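Local coordinates for U4/U6 snRNA-associated-splicing factor PRP24 (Saccharomyces cerevisiae, PDB 4N0T), which acts as a recycling factor of the spliceosome, binding U6 snRNA and annealing it to U4 snRNA, at residues T86-N91 with T155-V160; F92-T97 with S292-C297. All coordinates share one frame; numbering follows the deposited sequence.

Contact 1 (T86-N91 with T155-V160). With nucleotides of chain B.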
ATOM      1  N   THR A  86     -11.106  14.433   7.834  1.00 19.02           N
ATOM      2  CA  THR A  86     -10.391  13.328   7.216  1.00 19.25           C
ATOM      3  C   THR A  86      -9.070  13.049   7.939  1.00 14.02           C
ATOM      4  O   THR A  86      -8.286  13.964   8.210  1.00 19.90           O
ATOM      5  CB  THR A  86     -10.121  13.619   5.720  1.00 17.19           C
ATOM      6  OG1 THR A  86     -11.369  13.849   5.050  1.00 21.52           O
ATOM      7  CG2 THR A  86      -9.398  12.447   5.063  1.00 17.42           C
ATOM      8  N   LEU A  87      -8.844  11.774   8.253  1.00 13.92           N
ATOM      9  CA  LEU A  87      -7.590  11.335   8.848  1.00 13.97           C
ATOM     10  C   LEU A  87      -6.744  10.629   7.801  1.00 14.46           C
ATOM     11  O   LEU A  87      -7.270  10.015   6.864  1.00 15.92           O
ATOM     12  CB  LEU A  87      -7.882  10.316   9.933  1.00 17.31           C
ATOM     13  CG  LEU A  87      -8.853  10.811  10.993  1.00 24.38           C
ATOM     14  CD1 LEU A  87      -9.401   9.631  11.760  1.00 31.40           C
ATOM     15  CD2 LEU A  87      -8.121  11.763  11.896  1.00 20.89           C
ATOM     16  N   TRP A  88      -5.432  10.708   7.972  1.00 14.09           N
ATOM     17  CA  TRP A  88      -4.537   9.830   7.239  1.00 13.33           C
ATOM     18  C   TRP A  88      -3.813   8.979   8.269  1.00 14.45           C
ATOM     19  O   TRP A  88      -3.296   9.498   9.273  1.00 15.79           O
ATOM     20  CB  TRP A  88      -3.560  10.643   6.393  1.00 14.29           C
ATOM     21  CG  TRP A  88      -2.529   9.835   5.645  1.00 15.36           C
ATOM     22  CD1 TRP A  88      -2.674   9.242   4.423  1.00 16.59           C
ATOM     23  CD2 TRP A  88      -1.170   9.610   6.043  1.00 13.65           C
ATOM     24  NE1 TRP A  88      -1.483   8.640   4.041  1.00 13.60           N
ATOM     25  CE2 TRP A  88      -0.553   8.843   5.028  1.00 13.22           C
ATOM     26  CE3 TRP A  88      -0.418   9.969   7.170  1.00 14.77           C
ATOM     27  CZ2 TRP A  88       0.786   8.435   5.103  1.00 13.28           C
ATOM     28  CZ3 TRP A  88       0.914   9.569   7.240  1.00 18.32           C
ATOM     29  CH2 TRP A  88       1.500   8.806   6.212  1.00 15.94           C
ATOM     30  N   MET A  89      -3.799   7.677   8.027  1.00 14.20           N
ATOM     31  CA  MET A  89      -3.230   6.716   8.958  1.00 12.15           C
ATOM     32  C   MET A  89      -2.185   5.847   8.265  1.00 17.92           C
ATOM     33  O   MET A  89      -2.380   5.422   7.123  1.00 15.34           O
ATOM     34  CB  MET A  89      -4.361   5.862   9.537  1.00 16.48           C
ATOM     35  CG  MET A  89      -3.960   4.888  10.612  1.00 20.64           C
ATOM     36  SD  MET A  89      -5.440   3.982  11.166  1.00 22.87           S
ATOM     37  CE  MET A  89      -6.240   5.231  12.161  1.00 23.28           C
ATOM     38  N   THR A  90      -1.062   5.603   8.931  1.00 14.69           N
ATOM     39  CA  THR A  90      -0.118   4.643   8.396  1.00 10.49           C
ATOM     40  C   THR A  90       0.544   3.808   9.490  1.00 15.95           C
ATOM     41  O   THR A  90       0.373   4.073  10.694  1.00 15.40           O
ATOM     42  CB  THR A  90       0.953   5.311   7.485  1.00 13.49           C
ATOM     43  OG1 THR A  90       1.588   4.288   6.712  1.00 13.03           O
ATOM     44  CG2 THR A  90       2.024   6.046   8.316  1.00 16.39           C
ATOM     45  N   ASN A  91       1.269   2.785   9.049  1.00 13.69           N
ATOM     46  CA  ASN A  91       1.984   1.875   9.942  1.00 13.05           C
ATOM     47  C   ASN A  91       1.064   1.102  10.896  1.00 16.65           C
ATOM     48  O   ASN A  91       1.455   0.783  12.030  1.00 19.05           O
ATOM     49  CB  ASN A  91       3.077   2.588  10.735  1.00 15.75           C
ATOM     50  CG  ASN A  91       4.178   1.628  11.180  1.00 16.24           C
ATOM     51  OD1 ASN A  91       4.552   0.712  10.443  1.00 17.37           O
ATOM     52  ND2 ASN A  91       4.678   1.819  12.404  1.00 20.27           N
ATOM     53  N   THR A 155       3.977   0.984  15.820  1.00 25.61           N
ATOM     54  CA  THR A 155       3.521   2.270  16.338  1.00 25.74           C
ATOM     55  C   THR A 155       2.654   2.951  15.278  1.00 24.49           C
ATOM     56  O   THR A 155       3.150   3.395  14.238  1.00 20.93           O
ATOM     57  CB  THR A 155       4.689   3.186  16.715  1.00 28.57           C
ATOM     58  OG1 THR A 155       5.468   2.564  17.743  1.00 31.01           O
ATOM     59  CG2 THR A 155       4.182   4.519  17.225  1.00 29.31           C
ATOM     60  N   LEU A 156       1.359   3.032  15.548  1.00 22.40           N
ATOM     61  CA  LEU A 156       0.426   3.644  14.601  1.00 19.87           C
ATOM     62  C   LEU A 156       0.683   5.139  14.391  1.00 20.69           C
ATOM     63  O   LEU A 156       1.017   5.880  15.328  1.00 19.50           O
ATOM     64  CB  LEU A 156      -1.020   3.412  15.075  1.00 17.45           C
ATOM     65  CG  LEU A 156      -2.103   3.762  14.055  1.00 17.85           C
ATOM     66  CD1 LEU A 156      -2.069   2.742  12.938  1.00 17.06           C
ATOM     67  CD2 LEU A 156      -3.490   3.760  14.720  1.00 17.94           C
ATOM     68  N   VAL A 157       0.533   5.592  13.147  1.00 17.55           N
ATOM     69  CA  VAL A 157       0.579   7.016  12.853  1.00 14.59           C
ATOM     70  C   VAL A 157      -0.818   7.458  12.445  1.00 14.88           C
ATOM     71  O   VAL A 157      -1.403   6.876  11.525  1.00 18.12           O
ATOM     72  CB  VAL A 157       1.527   7.310  11.672  1.00 17.50           C
ATOM     73  CG1 VAL A 157       1.430   8.776  11.273  1.00 17.22           C
ATOM     74  CG2 VAL A 157       2.956   6.948  12.041  1.00 22.45           C
ATOM     75  N   THR A 158      -1.373   8.447  13.150  1.00 17.37           N
ATOM     76  CA  THR A 158      -2.703   8.989  12.803  1.00 16.05           C
ATOM     77  C   THR A 158      -2.608  10.511  12.752  1.00 19.01           C
ATOM     78  O   THR A 158      -2.195  11.148  13.727  1.00 21.67           O
ATOM     79  CB  THR A 158      -3.791   8.554  13.823  1.00 16.38           C
ATOM     80  OG1 THR A 158      -3.850   7.129  13.873  1.00 19.96           O
ATOM     81  CG2 THR A 158      -5.174   9.081  13.404  1.00 16.11           C
ATOM     82  N   LYS A 159      -2.968  11.098  11.609  1.00 16.14           N
ATOM     83  CA  LYS A 159      -2.816  12.529  11.377  1.00 16.56           C
ATOM     84  C   LYS A 159      -4.091  13.114  10.785  1.00 16.64           C
ATOM     85  O   LYS A 159      -4.831  12.423  10.085  1.00 16.58           O
ATOM     86  CB  LYS A 159      -1.660  12.792  10.392  1.00 19.78           C
ATOM     87  CG  LYS A 159      -0.265  12.404  10.891  1.00 20.60           C
ATOM     88  CD  LYS A 159       0.788  12.597   9.776  1.00 23.34           C
ATOM     89  CE  LYS A 159       2.207  12.336  10.263  1.00 30.33           C
ATOM     90  NZ  LYS A 159       2.724  13.479  11.061  1.00 34.15           N
ATOM     91  N   VAL A 160      -4.343  14.386  11.067  1.00 18.60           N
ATOM     92  CA  VAL A 160      -5.321  15.133  10.303  1.00 18.74           C
ATOM     93  C   VAL A 160      -4.763  15.216   8.878  1.00 19.02           C
ATOM     94  O   VAL A 160      -3.626  15.648   8.676  1.00 22.99           O
ATOM     95  CB  VAL A 160      -5.544  16.529  10.898  1.00 25.42           C
ATOM     96  CG1 VAL A 160      -6.443  17.350   9.998  1.00 29.30           C
ATOM     97  CG2 VAL A 160      -6.180  16.402  12.290  1.00 25.34           C
TER
ATOM     98  P     A B  20       4.374   8.311   1.588  1.00 15.73           P
ATOM     99  OP1   A B  20       4.821   7.059   0.918  1.00 14.42           O
ATOM    100  OP2   A B  20       5.292   9.481   1.592  1.00 17.02           O
ATOM    101  O5'   A B  20       2.997   8.788   0.958  1.00 12.60           O
ATOM    102  C5'   A B  20       1.930   7.872   0.689  1.00 12.25           C
ATOM    103  C4'   A B  20       0.667   8.607   0.338  1.00 13.91           C
ATOM    104  O4'   A B  20       0.122   9.179   1.560  1.00 13.78           O
ATOM    105  C3'   A B  20       0.831   9.767  -0.648  1.00 14.88           C
ATOM    106  O3'   A B  20      -0.341   9.883  -1.448  1.00 13.75           O
ATOM    107  C2'   A B  20       0.916  10.978   0.276  1.00 14.64           C
ATOM    108  O2'   A B  20       0.525  12.197  -0.324  1.00 16.24           O
ATOM    109  C1'   A B  20      -0.037  10.574   1.404  1.00 13.19           C
ATOM    110  N9    A B  20       0.267  11.226   2.677  1.00 13.89           N
ATOM    111  C8    A B  20       1.441  11.174   3.384  1.00 14.61           C
ATOM    112  N7    A B  20       1.421  11.914   4.472  1.00 15.51           N
ATOM    113  C5    A B  20       0.148  12.469   4.483  1.00 15.22           C
ATOM    114  C6    A B  20      -0.501  13.349   5.372  1.00 16.71           C
ATOM    115  N6    A B  20       0.084  13.828   6.471  1.00 15.65           N
ATOM    116  N1    A B  20      -1.771  13.709   5.075  1.00 15.95           N
ATOM    117  C2    A B  20      -2.342  13.243   3.958  1.00 15.63           C
ATOM    118  N3    A B  20      -1.819  12.419   3.044  1.00 16.19           N
ATOM    119  C4    A B  20      -0.573  12.062   3.377  1.00 13.25           C
ATOM    120  P     A B  18       8.777   0.021   3.511  1.00 16.00           P
ATOM    121  OP1   A B  18       8.492  -0.356   2.094  1.00 16.09           O
ATOM    122  OP2   A B  18       9.785   1.055   3.817  1.00 15.86           O
ATOM    123  O5'   A B  18       7.439   0.531   4.229  1.00 14.42           O
ATOM    124  C5'   A B  18       6.218  -0.184   4.120  1.00 15.32           C
ATOM    125  C4'   A B  18       5.179   0.351   5.084  1.00 15.01           C
ATOM    126  O4'   A B  18       5.688   0.310   6.446  1.00 15.91           O
ATOM    127  C3'   A B  18       4.766   1.803   4.889  1.00 15.99           C
ATOM    128  O3'   A B  18       3.805   1.957   3.865  1.00 13.89           O
ATOM    129  C2'   A B  18       4.257   2.187   6.275  1.00 12.01           C
ATOM    130  O2'   A B  18       2.981   1.617   6.519  1.00 13.75           O
ATOM    131  C1'   A B  18       5.260   1.451   7.155  1.00 15.11           C
ATOM    132  N9    A B  18       6.445   2.270   7.468  1.00 14.19           N
ATOM    133  C8    A B  18       7.749   2.053   7.075  1.00 14.49           C
ATOM    134  N7    A B  18       8.582   2.946   7.541  1.00 16.02           N
ATOM    135  C5    A B  18       7.791   3.792   8.302  1.00 16.61           C
ATOM    136  C6    A B  18       8.094   4.931   9.053  1.00 17.32           C
ATOM    137  N6    A B  18       9.337   5.422   9.181  1.00 18.02           N
ATOM    138  N1    A B  18       7.084   5.561   9.686  1.00 19.33           N
ATOM    139  C2    A B  18       5.844   5.065   9.573  1.00 19.71           C
ATOM    140  N3    A B  18       5.447   3.993   8.893  1.00 16.41           N
ATOM    141  C4    A B  18       6.473   3.393   8.263  1.00 15.14           C
ATOM    142  P     U B  17      13.700  -2.634   7.564  1.00 38.21           P
ATOM    143  OP1   U B  17      12.820  -3.547   8.345  1.00 36.67           O
ATOM    144  OP2   U B  17      15.070  -3.057   7.203  1.00 33.30           O
ATOM    145  O5'   U B  17      12.925  -2.326   6.200  1.00 29.91           O
ATOM    146  C5'   U B  17      11.811  -1.440   6.131  1.00 23.33           C
ATOM    147  C4'   U B  17      10.494  -2.180   6.140  1.00 20.18           C
ATOM    148  O4'   U B  17      10.165  -2.544   7.508  1.00 21.17           O
ATOM    149  C3'   U B  17       9.287  -1.372   5.666  1.00 18.43           C
ATOM    150  O3'   U B  17       9.131  -1.356   4.259  1.00 17.59           O
ATOM    151  C2'   U B  17       8.127  -2.037   6.398  1.00 16.53           C
ATOM    152  O2'   U B  17       7.725  -3.241   5.762  1.00 18.86           O
ATOM    153  C1'   U B  17       8.772  -2.372   7.739  1.00 18.17           C
ATOM    154  N1    U B  17       8.585  -1.242   8.684  1.00 18.35           N
ATOM    155  C2    U B  17       7.296  -1.039   9.183  1.00 18.85           C
ATOM    156  O2    U B  17       6.359  -1.759   8.886  1.00 21.08           O
ATOM    157  N3    U B  17       7.146   0.023  10.034  1.00 16.79           N
ATOM    158  C4    U B  17       8.145   0.893  10.426  1.00 18.08           C
ATOM    159  O4    U B  17       7.876   1.820  11.187  1.00 20.81           O
ATOM    160  C5    U B  17       9.445   0.624   9.882  1.00 19.08           C
ATOM    161  C6    U B  17       9.619  -0.409   9.044  1.00 19.09           C
TER
HETATM  162  O   HOH W   1       6.515   0.830  14.528  1.00 27.25           O

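Contact 2 (F92-T97 with S292-C297)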
ATOM      1  N   PHE A  92      -0.160   0.822  10.449  1.00 15.72           N
ATOM      2  CA  PHE A  92      -0.931  -0.251  11.072  1.00 18.04           C
ATOM      3  C   PHE A  92      -0.299  -1.576  10.650  1.00 19.93           C
ATOM      4  O   PHE A  92       0.491  -1.615   9.701  1.00 18.12           O
ATOM      5  CB  PHE A  92      -2.429  -0.165  10.708  1.00 17.31           C
ATOM      6  CG  PHE A  92      -2.709   0.195   9.262  1.00 15.66           C
ATOM      7  CD1 PHE A  92      -2.738  -0.785   8.278  1.00 14.01           C
ATOM      8  CD2 PHE A  92      -3.004   1.514   8.907  1.00 18.82           C
ATOM      9  CE1 PHE A  92      -3.048  -0.456   6.945  1.00 14.97           C
ATOM     10  CE2 PHE A  92      -3.304   1.856   7.579  1.00 15.55           C
ATOM     11  CZ  PHE A  92      -3.323   0.874   6.604  1.00 14.64           C
ATOM     12  N   PRO A  93      -0.611  -2.677  11.361  1.00 23.26           N
ATOM     13  CA  PRO A  93       0.004  -3.958  10.984  1.00 24.80           C
ATOM     14  C   PRO A  93      -0.305  -4.365   9.537  1.00 19.78           C
ATOM     15  O   PRO A  93      -1.365  -4.013   9.016  1.00 23.96           O
ATOM     16  CB  PRO A  93      -0.634  -4.949  11.972  1.00 27.11           C
ATOM     17  CG  PRO A  93      -0.913  -4.126  13.171  1.00 24.99           C
ATOM     18  CD  PRO A  93      -1.376  -2.786  12.619  1.00 26.39           C
ATOM     19  N   PRO A  94       0.618  -5.094   8.889  1.00 22.25           N
ATOM     20  CA  PRO A  94       0.541  -5.480   7.474  1.00 25.41           C
ATOM     21  C   PRO A  94      -0.716  -6.249   7.077  1.00 30.58           C
ATOM     22  O   PRO A  94      -1.093  -6.256   5.896  1.00 36.23           O
ATOM     23  CB  PRO A  94       1.766  -6.391   7.300  1.00 25.16           C
ATOM     24  CG  PRO A  94       2.732  -5.906   8.299  1.00 29.40           C
ATOM     25  CD  PRO A  94       1.933  -5.419   9.474  1.00 26.08           C
ATOM     26  N   SER A  95      -1.339  -6.899   8.049  1.00 30.86           N
ATOM     27  CA  SER A  95      -2.516  -7.718   7.794  1.00 39.37           C
ATOM     28  C   SER A  95      -3.801  -7.039   8.275  1.00 35.66           C
ATOM     29  O   SER A  95      -4.881  -7.643   8.236  1.00 32.04           O
ATOM     30  CB  SER A  95      -2.356  -9.073   8.476  1.00 39.41           C
ATOM     31  OG  SER A  95      -2.192  -8.899   9.872  1.00 37.68           O
ATOM     32  N   TYR A  96      -3.688  -5.794   8.736  1.00 29.73           N
ATOM     33  CA  TYR A  96      -4.883  -5.023   9.091  1.00 27.27           C
ATOM     34  C   TYR A  96      -5.756  -4.831   7.863  1.00 27.11           C
ATOM     35  O   TYR A  96      -5.259  -4.595   6.755  1.00 27.39           O
ATOM     36  CB  TYR A  96      -4.511  -3.663   9.678  1.00 27.50           C
ATOM     37  CG  TYR A  96      -4.937  -3.455  11.116  1.00 25.95           C
ATOM     38  CD1 TYR A  96      -4.770  -4.460  12.067  1.00 30.45           C
ATOM     39  CD2 TYR A  96      -5.493  -2.243  11.528  1.00 28.72           C
ATOM     40  CE1 TYR A  96      -5.155  -4.266  13.382  1.00 35.47           C
ATOM     41  CE2 TYR A  96      -5.873  -2.041  12.846  1.00 31.79           C
ATOM     42  CZ  TYR A  96      -5.701  -3.058  13.763  1.00 37.27           C
ATOM     43  OH  TYR A  96      -6.077  -2.873  15.073  1.00 43.66           O
ATOM     44  N   THR A  97      -7.067  -4.939   8.069  1.00 25.58           N
ATOM     45  CA  THR A  97      -8.044  -4.731   7.018  1.00 24.59           C
ATOM     46  C   THR A  97      -8.865  -3.475   7.302  1.00 20.72           C
ATOM     47  O   THR A  97      -8.751  -2.852   8.367  1.00 20.14           O
ATOM     48  CB  THR A  97      -9.033  -5.903   6.950  1.00 28.93           C
ATOM     49  OG1 THR A  97      -9.747  -5.976   8.193  1.00 29.06           O
ATOM     50  CG2 THR A  97      -8.299  -7.211   6.715  1.00 27.66           C
ATOM     51  N   SER A 292      -2.675  -7.544   0.281  1.00 16.98           N
ATOM     52  CA  SER A 292      -1.225  -7.739   0.443  1.00 16.75           C
ATOM     53  C   SER A 292      -0.843  -9.205   0.646  1.00 16.04           C
ATOM     54  O   SER A 292      -1.670 -10.034   1.045  1.00 16.89           O
ATOM     55  CB  SER A 292      -0.723  -6.925   1.636  1.00 18.18           C
ATOM     56  OG  SER A 292      -1.176  -7.501   2.848  1.00 18.14           O
ATOM     57  N   PRO A 293       0.427  -9.533   0.401  1.00 14.37           N
ATOM     58  CA  PRO A 293       0.936 -10.868   0.733  1.00 17.29           C
ATOM     59  C   PRO A 293       0.678 -11.236   2.190  1.00 19.54           C
ATOM     60  O   PRO A 293       0.371 -12.403   2.471  1.00 17.37           O
ATOM     61  CB  PRO A 293       2.436 -10.726   0.487  1.00 17.21           C
ATOM     62  CG  PRO A 293       2.504  -9.755  -0.647  1.00 17.02           C
ATOM     63  CD  PRO A 293       1.406  -8.747  -0.367  1.00 15.83           C
ATOM     64  N   SER A 294       0.784 -10.267   3.101  1.00 16.78           N
ATOM     65  CA  SER A 294       0.533 -10.551   4.517  1.00 19.24           C
ATOM     66  C   SER A 294      -0.902 -10.995   4.767  1.00 20.19           C
ATOM     67  O   SER A 294      -1.143 -11.877   5.585  1.00 20.57           O
ATOM     68  CB  SER A 294       0.853  -9.346   5.402  1.00 17.25           C
ATOM     69  OG  SER A 294       2.236  -9.047   5.311  1.00 25.74           O
ATOM     70  N   LEU A 295      -1.851 -10.380   4.071  1.00 17.03           N
ATOM     71  CA  LEU A 295      -3.245 -10.758   4.230  1.00 16.59           C
ATOM     72  C   LEU A 295      -3.475 -12.180   3.692  1.00 18.61           C
ATOM     73  O   LEU A 295      -4.207 -12.984   4.287  1.00 19.18           O
ATOM     74  CB  LEU A 295      -4.138  -9.745   3.513  1.00 21.66           C
ATOM     75  CG  LEU A 295      -5.627  -9.866   3.812  1.00 33.58           C
ATOM     76  CD1 LEU A 295      -5.867  -9.612   5.290  1.00 37.62           C
ATOM     77  CD2 LEU A 295      -6.426  -8.888   2.964  1.00 35.82           C
ATOM     78  N   ILE A 296      -2.839 -12.495   2.569  1.00 19.76           N
ATOM     79  CA  ILE A 296      -2.955 -13.826   1.981  1.00 17.61           C
ATOM     80  C   ILE A 296      -2.328 -14.874   2.890  1.00 20.69           C
ATOM     81  O   ILE A 296      -2.884 -15.959   3.082  1.00 21.62           O
ATOM     82  CB  ILE A 296      -2.278 -13.872   0.602  1.00 17.58           C
ATOM     83  CG1 ILE A 296      -3.035 -12.966  -0.372  1.00 17.71           C
ATOM     84  CG2 ILE A 296      -2.204 -15.314   0.090  1.00 18.10           C
ATOM     85  CD1 ILE A 296      -2.319 -12.756  -1.704  1.00 18.15           C
ATOM     86  N   CYS A 297      -1.179 -14.541   3.466  1.00 19.57           N
ATOM     87  CA  CYS A 297      -0.482 -15.442   4.384  1.00 19.44           C
ATOM     88  C   CYS A 297      -1.372 -15.767   5.588  1.00 22.18           C
ATOM     89  O   CYS A 297      -1.490 -16.927   6.017  1.00 22.82           O
ATOM     90  CB  CYS A 297       0.824 -14.793   4.849  1.00 20.56           C
ATOM     91  SG  CYS A 297       1.886 -15.874   5.837  1.00 31.21           S
TER

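Contact 1 (T86-N91 with T155-V160)
Asn91 splits its side-chain amide between protein and RNA. Asn91 ND2 donates to Thr155 O at 2.9 Å, approaching from above the carbonyl plane rather than along a lone pair, while Asn91 OD1 accepts from N3 of U17 of chain B at 2.7 Å. A water accepts from both Asn91 ND2 and Thr155 N, so the amide is gripped from three directions and its rotation is probably fixed. This side-chain link takes over where a regular antiparallel ladder stops: Trp88 with Lys159 and Thr90 with Val157 are hydrogen-bonded pairs, and Met89 with Thr158 is the non-hydrogen-bonded pair between them. On the RNA side, the base of A20 of chain B lies over one face of the Trp88 indole, its C5 3.5 Å above the ring plane. Lys159 runs alongside the same ring, its CD meeting the edge at Trp88 CE3 (3.9 Å), and Val157 CG1 approaches obliquely. Next to them, Thr90 CG2 rests on Val157 CB at 3.6 Å; its OG1 bonds to Arg127 O. On the reverse face Met89 is extended through chi2 and turns at chi3 (-75°), which brings CE beside the buried Thr158 OG1, a hydroxyl without a polar partner in the model. Met89 CG also packs on Leu156 CD1 at 3.7 Å. Helix 136-146 touches this face through Leu87, Thr158 and Val160. Strand 86-90 carries the RNP2 sequence of an RNA recognition motif, paired with the last long strand of the sheet; Trp88 sits beside Phe128 and Tyr130 of the RNP1 strand, the aromatic platform on which such domains receive RNA bases.

Contact 2 (F92-T97 with S292-C297)
Ser292 OG reaches across to Pro94 O in a weak hydrogen bond of 3.3 Å. Ser292 OG in turn accepts from Leu295 N at 3.2 Å, within its own segment, and the hydroxyl can serve both partners because chi1 (71°) holds OG between the backbone N and the carbonyl carbon. This makes Ser292 the N-cap of helix 293-302. With an alanine here, Leu295 N would probably lose its side-chain acceptor and Pro94 O its link to the helix start. A further polar tie, also weak, joins Ser95 OG to Gln298, one residue beyond the segment. The surfaces so joined belong to two different domains: a type I beta turn from Pro93 to Tyr96, in the loop that follows the first strand of the second RNA recognition motif, meets the first turn of the first helix of the occluded motif. The remaining contacts are van der Waals. Pro94 CB lies against Ser294, 3.4 Å from OG and 3.6 Å from CB. Leu295 swings CD1 back toward the turn, where it meets Ser95 O and, at 3.7 Å, Thr97 CG2, the two side chains crossing at about a right angle. Behind the turn, Tyr154 packs on Pro93 and Pro94.

Overall arrangement
The first segments of the two contacts follow one another without a break, Asn91 ending one and Phe92 beginning the next. The centres of the contacts are about 17 Å apart, yet they touch where Leu156 CD1 packs 3.7 Å from Phe92 N. Contact 1 is internal to the second RNA recognition motif and forms part of its RNA-binding sheet; contact 2 joins that domain to the occluded motif, 195 residues away in sequence at the closest ends. Contact 2 meets no nucleotide directly, but its nearest atom is about 5 Å from the bound RNA. One short strand-loop unit thus serves RNA recognition and domain packing in succession.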